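Local structure of sulfate adenylyltransferase (Allochromatium vinosum, 4DNX) at residues G273-A281 against D309-V318. The protein catalyses the reaction of sulfate with ATP to give adenosine 5'-phosphosulfate and diphosphate. Sequence-based numbering, arbitrary orientation.
Sequences GPREAVLHA and DAQTIFDDAV
Phe-314 points the CZ end of its ring at the backbone of helix 274-281, with Val-278 CG2 over one face and the carbonyl O of Ala-277 near its plane at the edge, 3.7 Å from CZ. With CG anti to the carbonyl carbon (chi1 -70°), the flat ring brings CZ to 3.8 Å from Val-278 CA. Ala-281 suits the next turn because its lone methyl meets CE2 obliquely at 3.8 Å. Val-278 is branched, and its CG2 touches both Ile-313 CG2 and, at 3.6 Å, Val-318 CG2. The longer branch of Ile-313 reaches on to the first turn, CD1 ending 3.7 Å from Pro-274 CB and beside that residue's carbonyl O. Cutting Ile-313 back to an alanine would probably open a gap facing Pro-274 and Val-278, since both the CD1 and CG2 contacts would go. The backbones come closest at Pro-274 and Ala-310, whose CA atoms are 3.8 Å apart, a spacing that suits the small side chains of Ala-277 and Ala-310, whose CB atoms meet. Pro-274, suited to the first turn, where its lack of an N-H costs no helical bond, sets CG against Asp-309 CB. The helix axes pass 8.2 Å apart at -70°. Ala-277, Ala-310 and Phe-314 also touch Ile-294, so both helices pack on strand 291-294 of the parallel sheet, an arrangement characteristic of the Rossmann-like nucleotidyltransferase fold of ATP sulfurylases.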
loop_
_atom_site.group_PDB
_atom_site.type_symbol
_atom_site.label_atom_id
_atom_site.label_comp_id
_atom_site.label_asym_id
_atom_site.label_seq_id
_atom_site.Cartn_x
_atom_site.Cartn_y
_atom_site.Cartn_z
ATOM N N GLY A 273 12.779 -17.305 -19.172
ATOM C CA GLY A 273 13.190 -16.531 -20.367
ATOM C C GLY A 273 11.998 -16.077 -21.188
ATOM O O GLY A 273 11.077 -15.444 -20.627
ATOM N N PRO A 274 12.001 -16.390 -22.486
ATOM C CA PRO A 274 10.941 -15.913 -23.385
ATOM C C PRO A 274 9.534 -16.251 -22.890
ATOM O O PRO A 274 8.629 -15.401 -22.950
ATOM C CB PRO A 274 11.233 -16.603 -24.704
ATOM C CG PRO A 274 12.696 -17.001 -24.654
ATOM C CD PRO A 274 13.088 -17.093 -23.207
ATOM N N ARG A 275 9.304 -17.474 -22.407
ATOM C CA ARG A 275 7.959 -17.719 -21.850
ATOM C C ARG A 275 7.558 -16.820 -20.646
ATOM O O ARG A 275 6.385 -16.415 -20.522
ATOM C CB ARG A 275 7.750 -19.177 -21.493
ATOM C CG ARG A 275 6.290 -19.474 -21.060
ATOM C CD ARG A 275 5.254 -19.334 -22.246
ATOM N NE ARG A 275 5.434 -20.396 -23.207
ATOM C CZ ARG A 275 4.702 -21.519 -23.229
ATOM N NH1 ARG A 275 3.677 -21.679 -22.410
ATOM N NH2 ARG A 275 4.982 -22.458 -24.097
ATOM N N GLU A 276 8.516 -16.506 -19.775
ATOM C CA GLU A 276 8.243 -15.680 -18.628
ATOM C C GLU A 276 8.036 -14.226 -19.067
ATOM O O GLU A 276 7.247 -13.511 -18.453
ATOM C CB GLU A 276 9.365 -15.795 -17.596
ATOM C CG GLU A 276 9.060 -15.095 -16.302
ATOM C CD GLU A 276 9.937 -15.563 -15.163
ATOM O OE1 GLU A 276 11.020 -16.095 -15.486
ATOM O OE2 GLU A 276 9.536 -15.388 -13.981
ATOM N N ALA A 277 8.716 -13.824 -20.160
ATOM C CA ALA A 277 8.547 -12.470 -20.698
ATOM C C ALA A 277 7.088 -12.255 -21.133
ATOM O O ALA A 277 6.541 -11.158 -20.951
ATOM C CB ALA A 277 9.533 -12.203 -21.871
ATOM N N VAL A 278 6.447 -13.289 -21.694
ATOM C CA VAL A 278 5.035 -13.163 -22.057
ATOM C C VAL A 278 4.150 -12.994 -20.803
ATOM O O VAL A 278 3.180 -12.183 -20.803
ATOM C CB VAL A 278 4.557 -14.367 -22.913
ATOM C CG1 VAL A 278 3.090 -14.192 -23.284
ATOM C CG2 VAL A 278 5.454 -14.449 -24.185
ATOM N N LEU A 279 4.445 -13.775 -19.769
ATOM C CA LEU A 279 3.730 -13.612 -18.496
ATOM C C LEU A 279 3.888 -12.185 -17.940
ATOM O O LEU A 279 2.897 -11.558 -17.504
ATOM C CB LEU A 279 4.244 -14.636 -17.483
ATOM C CG LEU A 279 3.489 -14.594 -16.161
ATOM C CD1 LEU A 279 1.996 -14.970 -16.380
ATOM C CD2 LEU A 279 4.175 -15.566 -15.155
ATOM N N HIS A 280 5.135 -11.675 -17.964
ATOM C CA HIS A 280 5.439 -10.279 -17.565
ATOM C C HIS A 280 4.615 -9.263 -18.328
ATOM O O HIS A 280 4.057 -8.372 -17.703
ATOM C CB HIS A 280 6.908 -9.973 -17.785
ATOM C CG HIS A 280 7.826 -10.628 -16.805
ATOM N ND1 HIS A 280 9.203 -10.601 -16.969
ATOM C CD2 HIS A 280 7.586 -11.325 -15.669
ATOM C CE1 HIS A 280 9.767 -11.248 -15.956
ATOM N NE2 HIS A 280 8.809 -11.691 -15.150
ATOM N N ALA A 281 4.523 -9.411 -19.653
ATOM C CA ALA A 281 3.704 -8.504 -20.474
ATOM C C ALA A 281 2.228 -8.591 -20.075
ATOM O O ALA A 281 1.523 -7.565 -19.931
ATOM C CB ALA A 281 3.922 -8.768 -21.978
ATOM N N ASP A 309 15.516 -13.823 -27.855
ATOM C CA ASP A 309 14.350 -14.705 -27.924
ATOM C C ASP A 309 13.144 -14.157 -27.153
ATOM O O ASP A 309 11.993 -14.347 -27.567
ATOM C CB ASP A 309 14.718 -16.133 -27.453
ATOM C CG ASP A 309 15.643 -16.879 -28.439
ATOM O OD1 ASP A 309 16.009 -16.352 -29.526
ATOM O OD2 ASP A 309 16.024 -18.040 -28.138
ATOM N N ALA A 310 13.392 -13.491 -26.026
ATOM C CA ALA A 310 12.288 -12.933 -25.248
ATOM C C ALA A 310 11.638 -11.728 -25.936
ATOM O O ALA A 310 10.511 -11.342 -25.590
ATOM C CB ALA A 310 12.733 -12.603 -23.813
ATOM N N GLN A 311 12.329 -11.122 -26.890
ATOM C CA GLN A 311 11.667 -10.116 -27.720
ATOM C C GLN A 311 10.900 -10.769 -28.881
ATOM O O GLN A 311 9.745 -10.428 -29.137
ATOM C CB GLN A 311 12.700 -9.129 -28.276
ATOM C CG GLN A 311 13.503 -8.412 -27.182
ATOM C CD GLN A 311 14.580 -7.463 -27.783
ATOM O OE1 GLN A 311 14.872 -7.482 -28.989
ATOM N NE2 GLN A 311 15.151 -6.631 -26.929
ATOM N N THR A 312 11.537 -11.707 -29.578
ATOM C CA THR A 312 10.955 -12.258 -30.818
ATOM C C THR A 312 9.790 -13.241 -30.574
ATOM O O THR A 312 9.025 -13.528 -31.492
ATOM C CB THR A 312 12.009 -12.892 -31.739
ATOM O OG1 THR A 312 12.648 -13.984 -31.057
ATOM C CG2 THR A 312 13.040 -11.827 -32.161
ATOM N N ILE A 313 9.659 -13.741 -29.347
ATOM C CA ILE A 313 8.553 -14.656 -29.043
ATOM C C ILE A 313 7.220 -13.924 -29.330
ATOM O O ILE A 313 6.208 -14.549 -29.673
ATOM C CB ILE A 313 8.602 -15.143 -27.570
ATOM C CG1 ILE A 313 7.587 -16.277 -27.344
ATOM C CG2 ILE A 313 8.423 -13.980 -26.539
ATOM C CD1 ILE A 313 7.848 -17.084 -26.058
ATOM N N PHE A 314 7.234 -12.589 -29.233
ATOM C CA PHE A 314 6.011 -11.813 -29.466
ATOM C C PHE A 314 5.619 -11.730 -30.951
ATOM O O PHE A 314 4.459 -11.445 -31.251
ATOM C CB PHE A 314 6.124 -10.395 -28.842
ATOM C CG PHE A 314 6.112 -10.410 -27.349
ATOM C CD1 PHE A 314 7.307 -10.513 -26.655
ATOM C CD2 PHE A 314 4.915 -10.367 -26.620
ATOM C CE1 PHE A 314 7.336 -10.557 -25.282
ATOM C CE2 PHE A 314 4.940 -10.408 -25.212
ATOM C CZ PHE A 314 6.145 -10.504 -24.545
ATOM N N ASP A 315 6.564 -12.014 -31.850
ATOM C CA ASP A 315 6.329 -11.953 -33.307
ATOM C C ASP A 315 5.554 -13.149 -33.823
ATOM O O ASP A 315 4.672 -13.015 -34.674
ATOM C CB ASP A 315 7.653 -11.906 -34.084
ATOM C CG ASP A 315 8.423 -10.621 -33.866
ATOM O OD1 ASP A 315 7.794 -9.578 -33.572
ATOM O OD2 ASP A 315 9.664 -10.663 -34.005
ATOM N N ASP A 316 5.907 -14.332 -33.328
ATOM C CA ASP A 316 5.366 -15.558 -33.903
ATOM C C ASP A 316 4.508 -16.333 -32.922
ATOM O O ASP A 316 3.350 -16.639 -33.231
ATOM C CB ASP A 316 6.485 -16.447 -34.476
ATOM C CG ASP A 316 7.865 -16.101 -33.909
ATOM O OD1 ASP A 316 7.966 -15.900 -32.678
ATOM O OD2 ASP A 316 8.834 -16.022 -34.700
ATOM N N ALA A 317 5.055 -16.627 -31.743
ATOM C CA ALA A 317 4.410 -17.574 -30.848
ATOM C C ALA A 317 3.178 -17.015 -30.141
ATOM O O ALA A 317 2.205 -17.741 -29.943
ATOM C CB ALA A 317 5.406 -18.180 -29.827
ATOM N N VAL A 318 3.212 -15.748 -29.741
ATOM C CA VAL A 318 2.085 -15.185 -29.006
ATOM C C VAL A 318 0.967 -14.930 -30.027
ATOM O O VAL A 318 1.206 -14.242 -31.010
ATOM C CB VAL A 318 2.474 -13.867 -28.270
ATOM C CG1 VAL A 318 1.242 -13.197 -27.655
ATOM C CG2 VAL A 318 3.509 -14.165 -27.181
#